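Local coordinates for protein probable fimbrial chaperone YadV (Escherichia coli K-12, PDB 5GHU) that probably acts as a periplasmic protein-folding chaperone of the pilus chaperone family, serving fimbrium biogenesis and possibly adhesion to surfaces, at residues Asn20-Asn25 with Gly67-Leu72; Pro30-Ser35 with Val59-Ala64; Lys119-Pro124 with Pro158-Phe163. All coordinates share one frame; numbering follows the deposited sequence.

Contact 1: residues Asn20-Asn25 with Gly67-Leu72; sequences NVRLEN and GQTIKL
The guanidinium of Arg22 lies flat over the backbone where Gly67 joins Gln68, with CZ 3.6 Å from Gln68 N. Arg22 CG stands anti to its own backbone N (chi1 179°), and a bend at the next torsion (70°) folds the chain across to the other strand. Thr69 OG1 sits in the guanidinium plane and takes a bond from Arg22 NH2 (3.1 Å). Arg22 also grips Glu24 side-on, NE (2.6 Å) and NH1 both reaching Glu24 OE2 from one side of the carboxylate plane, a salt bridge that fixes the rotation of the guanidinium. The other branch of Thr69, the methyl CG2, meets Asn20 CB (3.5 Å). The two strands form an antiparallel pair in the immunoglobulin-like N-terminal domain, with mutual N-H...O bonds at the pairs Val21-Ile70 and Leu23-Gln68. On the other face, Val21 and Leu72 slant across each other, Val21 CG2 lying 3.5 Å from Leu72 CD1, and Leu23 CD1 meets Ile70 CG1 at 3.7 Å. Both apolar pairs look into the domain interior, where Phe90 and Val92 of strand 86-95 cover them. Gln68 folds back on its own strand, its NE2 reaching Thr69 O (2.9 Å) from above the carbonyl plane.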
ATOM      1  N   ASN A  20       1.330  12.844  11.095  1.00 30.76           N
ATOM      2  CA  ASN A  20       2.754  13.097  10.879  1.00 28.19           C
ATOM      3  C   ASN A  20       3.453  11.878  10.316  1.00 28.60           C
ATOM      4  O   ASN A  20       3.101  10.713  10.635  1.00 29.70           O
ATOM      5  CB  ASN A  20       3.455  13.528  12.171  1.00 31.85           C
ATOM      6  CG  ASN A  20       3.019  14.886  12.655  1.00 35.01           C
ATOM      7  OD1 ASN A  20       2.631  15.757  11.878  1.00 35.94           O
ATOM      8  ND2 ASN A  20       3.127  15.093  13.968  1.00 42.01           N
ATOM      9  N   VAL A  21       4.430  12.117   9.454  1.00 25.26           N
ATOM     10  CA  VAL A  21       5.279  11.033   8.962  1.00 26.04           C
ATOM     11  C   VAL A  21       6.710  11.468   9.193  1.00 28.88           C
ATOM     12  O   VAL A  21       7.054  12.600   8.891  1.00 30.77           O
ATOM     13  CB  VAL A  21       5.075  10.781   7.454  1.00 31.97           C
ATOM     14  CG1 VAL A  21       6.061   9.733   6.953  1.00 31.77           C
ATOM     15  CG2 VAL A  21       3.648  10.320   7.210  1.00 32.99           C
ATOM     16  N   ARG A  22       7.554  10.567   9.669  1.00 26.76           N
ATOM     17  CA  ARG A  22       8.934  10.954   9.966  1.00 26.06           C
ATOM     18  C   ARG A  22       9.925  10.481   8.898  1.00 27.50           C
ATOM     19  O   ARG A  22       9.854   9.335   8.428  1.00 26.80           O
ATOM     20  CB  ARG A  22       9.319  10.378  11.325  1.00 25.92           C
ATOM     21  CG  ARG A  22      10.728  10.689  11.752  1.00 28.41           C
ATOM     22  CD  ARG A  22      10.908  12.165  12.089  1.00 31.06           C
ATOM     23  NE  ARG A  22      12.283  12.404  12.528  1.00 32.63           N
ATOM     24  CZ  ARG A  22      12.690  13.517  13.147  1.00 34.01           C
ATOM     25  NH1 ARG A  22      13.962  13.667  13.517  1.00 32.49           N
ATOM     26  NH2 ARG A  22      11.816  14.502  13.358  1.00 33.93           N
ATOM     27  N   LEU A  23      10.804  11.397   8.506  1.00 26.23           N
ATOM     28  CA  LEU A  23      11.951  11.122   7.630  1.00 26.73           C
ATOM     29  C   LEU A  23      13.253  11.180   8.438  1.00 29.16           C
ATOM     30  O   LEU A  23      13.437  12.063   9.312  1.00 32.55           O
ATOM     31  CB  LEU A  23      12.024  12.147   6.513  1.00 30.06           C
ATOM     32  CG  LEU A  23      10.707  12.329   5.750  1.00 28.24           C
ATOM     33  CD1 LEU A  23      10.935  13.386   4.669  1.00 29.35           C
ATOM     34  CD2 LEU A  23      10.206  10.991   5.124  1.00 28.07           C
ATOM     35  N   GLU A  24      14.203  10.315   8.078  1.00 31.11           N
ATOM     36  CA  GLU A  24      15.544  10.356   8.667  1.00 31.86           C
ATOM     37  C   GLU A  24      16.569  10.243   7.562  1.00 33.29           C
ATOM     38  O   GLU A  24      16.405   9.428   6.663  1.00 36.51           O
ATOM     39  CB  GLU A  24      15.762   9.218   9.638  1.00 32.94           C
ATOM     40  CG  GLU A  24      14.838   9.269  10.847  1.00 40.46           C
ATOM     41  CD  GLU A  24      15.264  10.365  11.849  1.00 35.01           C
ATOM     42  OE1 GLU A  24      16.453  10.729  11.874  1.00 36.29           O
ATOM     43  OE2 GLU A  24      14.395  10.856  12.597  1.00 43.59           O
ATOM     44  N   ASN A  25      17.630  11.025   7.661  1.00 31.87           N
ATOM     45  CA  ASN A  25      18.759  10.937   6.734  1.00 36.48           C
ATOM     46  C   ASN A  25      19.824  10.039   7.343  1.00 36.18           C
ATOM     47  O   ASN A  25      20.560  10.456   8.232  1.00 37.26           O
ATOM     48  CB  ASN A  25      19.302  12.327   6.428  1.00 37.86           C
ATOM     49  CG  ASN A  25      20.431  12.306   5.402  1.00 41.97           C
ATOM     50  OD1 ASN A  25      20.900  11.231   5.008  1.00 37.40           O
ATOM     51  ND2 ASN A  25      20.896  13.492   4.996  1.00 40.79           N
ATOM     52  N   GLY A  67      16.809  14.369  11.071  1.00 33.82           N
ATOM     53  CA  GLY A  67      15.519  13.988  10.473  1.00 31.89           C
ATOM     54  C   GLY A  67      14.574  15.172  10.378  1.00 34.40           C
ATOM     55  O   GLY A  67      14.946  16.303  10.701  1.00 35.51           O
ATOM     56  N   GLN A  68      13.347  14.902   9.943  1.00 33.96           N
ATOM     57  CA  GLN A  68      12.356  15.922   9.679  1.00 32.50           C
ATOM     58  C   GLN A  68      10.999  15.252   9.755  1.00 31.52           C
ATOM     59  O   GLN A  68      10.777  14.229   9.113  1.00 29.77           O
ATOM     60  CB  GLN A  68      12.554  16.510   8.272  1.00 33.93           C
ATOM     61  CG  GLN A  68      11.488  17.514   7.830  1.00 34.00           C
ATOM     62  CD  GLN A  68      11.500  18.753   8.688  1.00 42.79           C
ATOM     63  OE1 GLN A  68      12.539  19.416   8.823  1.00 43.34           O
ATOM     64  NE2 GLN A  68      10.365  19.069   9.295  1.00 38.66           N
ATOM     65  N   THR A  69      10.092  15.829  10.529  1.00 30.38           N
ATOM     66  CA  THR A  69       8.711  15.375  10.513  1.00 28.78           C
ATOM     67  C   THR A  69       7.919  16.120   9.447  1.00 29.98           C
ATOM     68  O   THR A  69       7.991  17.339   9.358  1.00 31.52           O
ATOM     69  CB  THR A  69       8.065  15.576  11.867  1.00 29.99           C
ATOM     70  OG1 THR A  69       8.777  14.769  12.793  1.00 32.85           O
ATOM     71  CG2 THR A  69       6.613  15.088  11.843  1.00 31.62           C
ATOM     72  N   ILE A  70       7.146  15.359   8.648  1.00 27.89           N
ATOM     73  CA  ILE A  70       6.306  15.953   7.608  1.00 30.10           C
ATOM     74  C   ILE A  70       4.864  15.877   8.087  1.00 29.02           C
ATOM     75  O   ILE A  70       4.395  14.822   8.456  1.00 28.06           O
ATOM     76  CB  ILE A  70       6.445  15.213   6.266  1.00 27.64           C
ATOM     77  CG1 ILE A  70       7.922  15.171   5.848  1.00 27.29           C
ATOM     78  CG2 ILE A  70       5.560  15.848   5.166  1.00 29.89           C
ATOM     79  CD1 ILE A  70       8.609  16.548   5.609  1.00 30.03           C
ATOM     80  N   LYS A  71       4.151  16.984   8.024  1.00 28.96           N
ATOM     81  CA  LYS A  71       2.764  16.991   8.452  1.00 27.42           C
ATOM     82  C   LYS A  71       1.878  16.828   7.215  1.00 29.85           C
ATOM     83  O   LYS A  71       1.973  17.604   6.244  1.00 33.21           O
ATOM     84  CB  LYS A  71       2.453  18.304   9.210  1.00 31.22           C
ATOM     85  CG  LYS A  71       0.956  18.549   9.439  1.00 41.84           C
ATOM     86  CD  LYS A  71       0.714  19.820  10.233  1.00 57.64           C
ATOM     87  CE  LYS A  71       1.098  19.628  11.692  1.00 68.19           C
ATOM     88  NZ  LYS A  71       0.744  20.816  12.530  1.00 79.06           N
ATOM     89  N   LEU A  72       1.017  15.818   7.231  1.00 27.64           N
ATOM     90  CA  LEU A  72       0.112  15.581   6.107  1.00 25.85           C
ATOM     91  C   LEU A  72      -1.259  16.041   6.532  1.00 32.65           C
ATOM     92  O   LEU A  72      -1.720  15.704   7.622  1.00 32.95           O
ATOM     93  CB  LEU A  72       0.080  14.111   5.713  1.00 26.99           C
ATOM     94  CG  LEU A  72       1.444  13.500   5.451  1.00 27.18           C
ATOM     95  CD1 LEU A  72       1.245  11.963   5.235  1.00 29.30           C
ATOM     96  CD2 LEU A  72       2.163  14.188   4.260  1.00 26.36           C
TER

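Contact 2: residues Pro30-Ser35 with Val59-Ala64; sequences PLLVQS and VSRIDA
Val33 lays its CG2 methyl against the end of Ile62, 3.7 Å from CD1, the two side chains slanting past each other. Val33 CG2 is anti to the carbonyl carbon and Ile62 CG1 likewise, which sets Val33 CG2 beside Ile62 CG1 and CD1 on the inner face of the sheet. On the opposite face Leu32 and Arg61 run side by side and point the same way; a bend at the third torsion of Arg61 brings NH1 back toward the leucine, whose CD2 lies 4.0 Å from both Arg61 CB and NH1, touching the root and the end of the arginine. Gln34 and Val59 also lie side by side, Gln34 CG 3.7 Å from Val59 CG2. Just past the end of strand 53-62, Asp63 puts OD1 3.4 Å from Pro30 CB, an oblique van der Waals contact at the loop.

The backbones pair antiparallel, with mutual N-H...O bonds linking Leu31 to Ile62 and Val33 to Ser60; the bond from Val33 N to Ser60 O is short at 2.7 Å. A water joins the two strands beside Val33. It donates to Val33 O (2.9 Å) and accepts from the hydroxyls Ser35 OG (2.8 Å) and Ser60 OG (3.0 Å). Ser60 holds OG between its backbone N and carbonyl carbon (chi1 38°), turned to reach that water. Val33 O is therefore gripped by Ser60 N and the water together.

This pair belongs to the N-terminal immunoglobulin-like domain. Val33 and Ile62 face its interior, where Leu23 of strand 19-25 meets both and Val92 of strand 86-95 meets Val33. Strand 31-38 is flanked on its far side by strand 86-95, which bonds through Val95 to Leu32 and through Leu93 to Gln34, while strand 53-62 has strand 67-74 as its other neighbour.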
ATOM      1  N   PRO A  30      24.310  15.973   3.721  1.00 50.63           N
ATOM      2  CA  PRO A  30      22.989  16.554   3.821  1.00 46.02           C
ATOM      3  C   PRO A  30      22.286  16.394   2.521  1.00 46.58           C
ATOM      4  O   PRO A  30      22.943  16.246   1.524  1.00 48.50           O
ATOM      5  CB  PRO A  30      23.258  18.017   4.042  1.00 53.32           C
ATOM      6  CG  PRO A  30      24.612  18.236   3.550  1.00 59.42           C
ATOM      7  CD  PRO A  30      25.358  16.984   3.759  1.00 56.51           C
ATOM      8  N   LEU A  31      20.969  16.427   2.543  1.00 42.96           N
ATOM      9  CA  LEU A  31      20.192  16.295   1.303  1.00 39.03           C
ATOM     10  C   LEU A  31      19.044  17.302   1.263  1.00 38.59           C
ATOM     11  O   LEU A  31      18.508  17.671   2.306  1.00 44.12           O
ATOM     12  CB  LEU A  31      19.623  14.877   1.175  1.00 36.72           C
ATOM     13  CG  LEU A  31      20.523  13.674   0.871  1.00 48.26           C
ATOM     14  CD1 LEU A  31      21.792  13.740   1.617  1.00 58.67           C
ATOM     15  CD2 LEU A  31      19.831  12.365   1.223  1.00 51.21           C
ATOM     16  N   LEU A  32      18.689  17.761   0.063  1.00 38.29           N
ATOM     17  CA  LEU A  32      17.425  18.465  -0.158  1.00 37.81           C
ATOM     18  C   LEU A  32      16.385  17.394  -0.351  1.00 42.07           C
ATOM     19  O   LEU A  32      16.614  16.484  -1.134  1.00 39.62           O
ATOM     20  CB  LEU A  32      17.499  19.381  -1.386  1.00 40.33           C
ATOM     21  CG  LEU A  32      18.623  20.369  -1.113  1.00 49.03           C
ATOM     22  CD1 LEU A  32      18.912  21.235  -2.348  1.00 54.01           C
ATOM     23  CD2 LEU A  32      18.258  21.205   0.098  1.00 54.08           C
ATOM     24  N   VAL A  33      15.261  17.486   0.360  1.00 34.89           N
ATOM     25  CA  VAL A  33      14.242  16.458   0.284  1.00 33.75           C
ATOM     26  C   VAL A  33      12.849  17.020   0.021  1.00 36.89           C
ATOM     27  O   VAL A  33      12.372  17.889   0.738  1.00 39.35           O
ATOM     28  CB  VAL A  33      14.221  15.669   1.606  1.00 32.64           C
ATOM     29  CG1 VAL A  33      13.181  14.516   1.548  1.00 36.86           C
ATOM     30  CG2 VAL A  33      15.637  15.170   1.901  1.00 34.78           C
ATOM     31  N   GLN A  34      12.184  16.499  -0.998  1.00 35.03           N
ATOM     32  CA  GLN A  34      10.828  16.929  -1.330  1.00 34.75           C
ATOM     33  C   GLN A  34       9.847  15.854  -0.909  1.00 39.70           C
ATOM     34  O   GLN A  34      10.115  14.673  -1.132  1.00 36.84           O
ATOM     35  CB  GLN A  34      10.664  17.167  -2.831  1.00 33.41           C
ATOM     36  CG  GLN A  34      11.426  18.322  -3.340  1.00 39.88           C
ATOM     37  CD  GLN A  34      11.030  18.619  -4.754  1.00 51.64           C
ATOM     38  OE1 GLN A  34      11.773  18.339  -5.693  1.00 60.17           O
ATOM     39  NE2 GLN A  34       9.874  19.229  -4.913  1.00 57.42           N
ATOM     40  N   SER A  35       8.724  16.280  -0.343  1.00 30.55           N
ATOM     41  CA  SER A  35       7.683  15.388   0.144  1.00 29.78           C
ATOM     42  C   SER A  35       6.377  15.824  -0.496  1.00 29.66           C
ATOM     43  O   SER A  35       6.066  17.019  -0.487  1.00 34.93           O
ATOM     44  CB  SER A  35       7.548  15.455   1.679  1.00 34.57           C
ATOM     45  OG  SER A  35       8.783  15.176   2.307  1.00 36.06           O
ATOM     46  N   VAL A  59       9.521  21.058   0.967  1.00 37.79           N
ATOM     47  CA  VAL A  59      10.940  20.906   0.728  1.00 37.32           C
ATOM     48  C   VAL A  59      11.696  21.177   2.008  1.00 39.10           C
ATOM     49  O   VAL A  59      11.424  22.144   2.719  1.00 43.98           O
ATOM     50  CB  VAL A  59      11.462  21.853  -0.369  1.00 41.68           C
ATOM     51  CG1 VAL A  59      12.945  21.653  -0.512  1.00 40.86           C
ATOM     52  CG2 VAL A  59      10.758  21.580  -1.670  1.00 45.74           C
ATOM     53  N   SER A  60      12.618  20.288   2.349  1.00 43.95           N
ATOM     54  CA  SER A  60      13.463  20.552   3.495  1.00 41.42           C
ATOM     55  C   SER A  60      14.897  20.132   3.242  1.00 47.08           C
ATOM     56  O   SER A  60      15.174  19.319   2.357  1.00 44.22           O
ATOM     57  CB  SER A  60      12.912  19.850   4.745  1.00 45.89           C
ATOM     58  OG  SER A  60      12.393  18.585   4.447  1.00 43.51           O
ATOM     59  N   ARG A  61      15.816  20.747   3.992  1.00 45.16           N
ATOM     60  CA  ARG A  61      17.193  20.300   4.050  1.00 38.55           C
ATOM     61  C   ARG A  61      17.362  19.436   5.296  1.00 45.31           C
ATOM     62  O   ARG A  61      17.164  19.923   6.408  1.00 48.82           O
ATOM     63  CB  ARG A  61      18.161  21.498   4.084  1.00 44.40           C
ATOM     64  CG  ARG A  61      19.620  21.117   4.099  1.00 61.10           C
ATOM     65  CD  ARG A  61      20.532  22.299   3.713  1.00 78.48           C
ATOM     66  NE  ARG A  61      20.073  23.586   4.241  1.00 90.42           N
ATOM     67  CZ  ARG A  61      19.515  24.547   3.501  1.00100.00           C
ATOM     68  NH1 ARG A  61      19.346  24.372   2.195  1.00100.72           N
ATOM     69  NH2 ARG A  61      19.127  25.687   4.062  1.00104.36           N
ATOM     70  N   ILE A  62      17.734  18.174   5.103  1.00 41.60           N
ATOM     71  CA  ILE A  62      17.933  17.232   6.205  1.00 36.18           C
ATOM     72  C   ILE A  62      19.409  16.876   6.295  1.00 40.40           C
ATOM     73  O   ILE A  62      19.959  16.251   5.381  1.00 44.18           O
ATOM     74  CB  ILE A  62      17.133  15.961   6.020  1.00 38.67           C
ATOM     75  CG1 ILE A  62      15.680  16.276   5.644  1.00 34.72           C
ATOM     76  CG2 ILE A  62      17.202  15.143   7.328  1.00 38.36           C
ATOM     77  CD1 ILE A  62      14.760  15.024   5.450  1.00 33.87           C
ATOM     78  N   ASP A  63      20.061  17.283   7.383  1.00 40.54           N
ATOM     79  CA  ASP A  63      21.493  17.030   7.535  1.00 40.46           C
ATOM     80  C   ASP A  63      21.745  15.566   7.773  1.00 47.24           C
ATOM     81  O   ASP A  63      20.820  14.827   8.116  1.00 42.67           O
ATOM     82  CB  ASP A  63      22.056  17.830   8.694  1.00 51.75           C
ATOM     83  CG  ASP A  63      22.416  19.223   8.290  1.00 63.77           C
ATOM     84  OD1 ASP A  63      22.698  19.413   7.095  1.00 66.84           O
ATOM     85  OD2 ASP A  63      22.393  20.123   9.149  1.00 70.29           O
ATOM     86  N   ALA A  64      22.979  15.142   7.546  1.00 45.77           N
ATOM     87  CA  ALA A  64      23.370  13.772   7.821  1.00 47.15           C
ATOM     88  C   ALA A  64      22.976  13.400   9.247  1.00 46.87           C
ATOM     89  O   ALA A  64      23.229  14.162  10.190  1.00 46.13           O
ATOM     90  CB  ALA A  64      24.865  13.593   7.635  1.00 50.17           C
TER
HETATM   91  O   HOH W   1      10.220  17.595   2.670  1.00 35.68           O

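Contact 3: residues Lys119-Pro124 with Pro158-Phe163; sequences KLFYRP and PYYVSF
Residues 119-123, the end of strand 114-123, and the loop 159-162 run almost opposite ways, 162° apart, yet their backbones stay well separated: the CA atoms of Phe121 and Tyr160 are 8.2 Å from each other, and side chains alone bridge the gap. This is the junction of the two immunoglobulin-like domains of a PapD-type chaperone, the strand belonging to the N-terminal domain and the loop to the C-terminal one.

Phe121 carries the middle. Its CE1 comes within 3.6 Å of Tyr160 CB, and the two rings meet obliquely, centroids 5.5 Å apart and planes at 50°. The far corner of the phenyl, CZ, touches Ser162 OG at 3.7 Å. Lys119 stretches its extended chain past that ring to the same hydroxyl. Lys119 and the nearby Arg9, which also touches Phe121 and Ser162, probably correspond to the basic pair that in relatives such as PapD receives the C-terminal carboxylate of a bound pilus subunit.

At the other end Arg123 bends at its third torsion and brings NE to the edge of the Tyr159 ring, near its plane, with NE 3.9 Å from CE1. Guanidinium and ring are nearly perpendicular, at 87°. The charge of Arg123 is met by salt bridges to Glu85 and Asp211, consistent with the interdomain salt-bridge network of PapD-like chaperones, and Glu85 also accepts from Tyr160 N. Tyr159 OH bonds to Gly129 O. Between Lys119 and Ser162 the one direct hydrogen bond of the two segments is weak, NZ to OG at 3.2 Å.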
ATOM      1  N   LYS A 119       2.277   3.918   0.559  1.00 22.77           N
ATOM      2  CA  LYS A 119       0.829   4.165   0.479  1.00 21.38           C
ATOM      3  C   LYS A 119       0.312   4.930   1.685  1.00 21.28           C
ATOM      4  O   LYS A 119       0.727   4.687   2.836  1.00 22.02           O
ATOM      5  CB  LYS A 119       0.070   2.845   0.406  1.00 23.01           C
ATOM      6  CG  LYS A 119       0.357   2.093  -0.896  1.00 23.94           C
ATOM      7  CD  LYS A 119      -0.195   0.632  -0.746  1.00 29.63           C
ATOM      8  CE  LYS A 119       0.258  -0.329  -1.852  1.00 35.61           C
ATOM      9  NZ  LYS A 119      -0.085  -1.758  -1.487  1.00 29.72           N
ATOM     10  N   LEU A 120      -0.632   5.816   1.397  1.00 20.38           N
ATOM     11  CA  LEU A 120      -1.431   6.462   2.459  1.00 22.13           C
ATOM     12  C   LEU A 120      -2.876   6.010   2.271  1.00 21.37           C
ATOM     13  O   LEU A 120      -3.443   6.116   1.182  1.00 21.29           O
ATOM     14  CB  LEU A 120      -1.329   7.988   2.384  1.00 21.93           C
ATOM     15  CG  LEU A 120      -2.218   8.685   3.437  1.00 23.43           C
ATOM     16  CD1 LEU A 120      -1.519   9.997   3.915  1.00 23.96           C
ATOM     17  CD2 LEU A 120      -3.597   9.006   2.875  1.00 24.66           C
ATOM     18  N   PHE A 121      -3.480   5.454   3.316  1.00 18.23           N
ATOM     19  CA  PHE A 121      -4.879   5.049   3.220  1.00 16.96           C
ATOM     20  C   PHE A 121      -5.709   6.030   3.985  1.00 21.17           C
ATOM     21  O   PHE A 121      -5.537   6.156   5.225  1.00 20.59           O
ATOM     22  CB  PHE A 121      -5.099   3.621   3.792  1.00 20.94           C
ATOM     23  CG  PHE A 121      -4.334   2.560   3.044  1.00 18.21           C
ATOM     24  CD1 PHE A 121      -4.853   2.029   1.906  1.00 18.97           C
ATOM     25  CD2 PHE A 121      -3.082   2.104   3.489  1.00 20.03           C
ATOM     26  CE1 PHE A 121      -4.163   1.020   1.193  1.00 20.34           C
ATOM     27  CE2 PHE A 121      -2.348   1.120   2.728  1.00 22.61           C
ATOM     28  CZ  PHE A 121      -2.904   0.573   1.607  1.00 21.03           C
ATOM     29  N   TYR A 122      -6.592   6.718   3.266  1.00 17.82           N
ATOM     30  CA  TYR A 122      -7.559   7.618   3.902  1.00 17.13           C
ATOM     31  C   TYR A 122      -8.764   6.783   4.341  1.00 20.04           C
ATOM     32  O   TYR A 122      -9.418   6.129   3.504  1.00 20.03           O
ATOM     33  CB  TYR A 122      -7.964   8.730   2.920  1.00 19.61           C
ATOM     34  CG  TYR A 122      -8.912   9.704   3.586  1.00 20.59           C
ATOM     35  CD1 TYR A 122      -8.426  10.732   4.372  1.00 23.58           C
ATOM     36  CD2 TYR A 122     -10.280   9.602   3.373  1.00 22.19           C
ATOM     37  CE1 TYR A 122      -9.312  11.661   4.945  1.00 24.21           C
ATOM     38  CE2 TYR A 122     -11.160  10.537   3.908  1.00 22.96           C
ATOM     39  CZ  TYR A 122     -10.670  11.530   4.704  1.00 25.39           C
ATOM     40  OH  TYR A 122     -11.562  12.464   5.252  1.00 29.33           O
ATOM     41  N   ARG A 123      -9.046   6.770   5.672  1.00 18.33           N
ATOM     42  CA  ARG A 123     -10.033   5.864   6.230  1.00 17.50           C
ATOM     43  C   ARG A 123     -11.140   6.684   6.903  1.00 18.20           C
ATOM     44  O   ARG A 123     -10.960   7.205   8.004  1.00 19.44           O
ATOM     45  CB  ARG A 123      -9.388   4.922   7.250  1.00 17.53           C
ATOM     46  CG  ARG A 123     -10.382   3.900   7.784  1.00 18.59           C
ATOM     47  CD  ARG A 123      -9.702   2.953   8.784  1.00 17.77           C
ATOM     48  NE  ARG A 123      -8.790   2.139   7.956  1.00 16.61           N
ATOM     49  CZ  ARG A 123      -7.731   1.529   8.469  1.00 18.12           C
ATOM     50  NH1 ARG A 123      -7.503   1.555   9.791  1.00 18.76           N
ATOM     51  NH2 ARG A 123      -6.900   0.863   7.667  1.00 16.47           N
ATOM     52  N   PRO A 124     -12.295   6.809   6.236  1.00 18.56           N
ATOM     53  CA  PRO A 124     -13.441   7.426   6.924  1.00 19.89           C
ATOM     54  C   PRO A 124     -13.763   6.672   8.205  1.00 18.72           C
ATOM     55  O   PRO A 124     -13.693   5.446   8.242  1.00 20.78           O
ATOM     56  CB  PRO A 124     -14.586   7.294   5.906  1.00 24.01           C
ATOM     57  CG  PRO A 124     -13.855   7.172   4.533  1.00 22.15           C
ATOM     58  CD  PRO A 124     -12.606   6.362   4.856  1.00 20.40           C
ATOM     59  N   PRO A 158     -15.162  -2.457   2.765  1.00 17.65           N
ATOM     60  CA  PRO A 158     -14.745  -1.059   2.471  1.00 16.63           C
ATOM     61  C   PRO A 158     -13.282  -0.743   2.635  1.00 19.26           C
ATOM     62  O   PRO A 158     -12.903   0.417   2.561  1.00 17.50           O
ATOM     63  CB  PRO A 158     -15.560  -0.231   3.494  1.00 16.91           C
ATOM     64  CG  PRO A 158     -15.730  -1.231   4.682  1.00 20.50           C
ATOM     65  CD  PRO A 158     -15.941  -2.599   4.017  1.00 18.16           C
ATOM     66  N   TYR A 159     -12.447  -1.777   2.796  1.00 17.21           N
ATOM     67  CA  TYR A 159     -11.018  -1.615   3.010  1.00 17.11           C
ATOM     68  C   TYR A 159     -10.188  -2.156   1.858  1.00 17.21           C
ATOM     69  O   TYR A 159     -10.551  -3.176   1.246  1.00 17.58           O
ATOM     70  CB  TYR A 159     -10.566  -2.374   4.283  1.00 16.48           C
ATOM     71  CG  TYR A 159     -11.315  -1.956   5.521  1.00 16.35           C
ATOM     72  CD1 TYR A 159     -11.004  -0.732   6.115  1.00 19.22           C
ATOM     73  CD2 TYR A 159     -12.304  -2.776   6.083  1.00 17.11           C
ATOM     74  CE1 TYR A 159     -11.677  -0.327   7.294  1.00 23.58           C
ATOM     75  CE2 TYR A 159     -12.967  -2.390   7.300  1.00 18.27           C
ATOM     76  CZ  TYR A 159     -12.624  -1.164   7.865  1.00 24.05           C
ATOM     77  OH  TYR A 159     -13.256  -0.678   9.018  1.00 22.92           O
ATOM     78  N   TYR A 160      -9.101  -1.469   1.562  1.00 14.41           N
ATOM     79  CA  TYR A 160      -8.086  -2.101   0.713  1.00 16.15           C
ATOM     80  C   TYR A 160      -7.537  -3.334   1.394  1.00 17.93           C
ATOM     81  O   TYR A 160      -7.383  -3.387   2.644  1.00 17.79           O
ATOM     82  CB  TYR A 160      -6.897  -1.146   0.422  1.00 17.17           C
ATOM     83  CG  TYR A 160      -7.270  -0.029  -0.486  1.00 15.52           C
ATOM     84  CD1 TYR A 160      -7.922   1.110  -0.022  1.00 16.83           C
ATOM     85  CD2 TYR A 160      -7.064  -0.159  -1.830  1.00 16.76           C
ATOM     86  CE1 TYR A 160      -8.299   2.122  -0.896  1.00 20.81           C
ATOM     87  CE2 TYR A 160      -7.463   0.888  -2.731  1.00 18.75           C
ATOM     88  CZ  TYR A 160      -8.064   2.005  -2.213  1.00 20.36           C
ATOM     89  OH  TYR A 160      -8.472   2.993  -3.100  1.00 22.61           O
ATOM     90  N   VAL A 161      -7.154  -4.302   0.549  1.00 16.88           N
ATOM     91  CA  VAL A 161      -6.271  -5.387   1.010  1.00 17.06           C
ATOM     92  C   VAL A 161      -4.996  -5.365   0.196  1.00 16.60           C
ATOM     93  O   VAL A 161      -5.021  -5.297  -1.039  1.00 17.98           O
ATOM     94  CB  VAL A 161      -6.920  -6.787   0.915  1.00 15.40           C
ATOM     95  CG1 VAL A 161      -5.895  -7.892   1.319  1.00 17.84           C
ATOM     96  CG2 VAL A 161      -8.147  -6.876   1.857  1.00 17.66           C
ATOM     97  N   SER A 162      -3.854  -5.397   0.924  1.00 16.90           N
ATOM     98  CA  SER A 162      -2.509  -5.349   0.314  1.00 17.08           C
ATOM     99  C   SER A 162      -1.781  -6.625   0.712  1.00 18.22           C
ATOM    100  O   SER A 162      -2.002  -7.120   1.820  1.00 20.27           O
ATOM    101  CB  SER A 162      -1.708  -4.162   0.865  1.00 21.27           C
ATOM    102  OG  SER A 162      -2.329  -2.895   0.518  1.00 26.45           O
ATOM    103  N   PHE A 163      -0.911  -7.119  -0.163  1.00 18.72           N
ATOM    104  CA  PHE A 163      -0.199  -8.377   0.144  1.00 18.31           C
ATOM    105  C   PHE A 163       1.307  -8.239   0.056  1.00 17.93           C
ATOM    106  O   PHE A 163       1.842  -7.501  -0.794  1.00 22.18           O
ATOM    107  CB  PHE A 163      -0.578  -9.481  -0.879  1.00 19.83           C
ATOM    108  CG  PHE A 163      -2.069  -9.759  -0.988  1.00 17.92           C
ATOM    109  CD1 PHE A 163      -2.839  -9.042  -1.883  1.00 18.93           C
ATOM    110  CD2 PHE A 163      -2.669 -10.693  -0.175  1.00 18.96           C
ATOM    111  CE1 PHE A 163      -4.245  -9.283  -1.992  1.00 18.46           C
ATOM    112  CE2 PHE A 163      -4.038 -11.010  -0.290  1.00 18.22           C
ATOM    113  CZ  PHE A 163      -4.836 -10.293  -1.222  1.00 18.25           C
TER

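Contacts 1 and 2 lie within the N-terminal domain, their centres 10 Å apart, and along the chain contact 2 is nested inside the loop that contact 1 closes. Their strands are four neighbours in one sheet, in the order 19-25, 67-74, 53-62, 31-38; Asn25 ND2 probably hydrogen-bonds to Ile62 O where the two contacts meet. Contact 3 follows later in the chain, 21 Å from contact 1 and 28 Å from contact 2 between centres. Its strand belongs to the same sheet, and Leu120 packs on Leu72 of contact 1. Contacts 1 and 2 thus hold together part of the N-terminal domain, while contact 3 joins it to the C-terminal one.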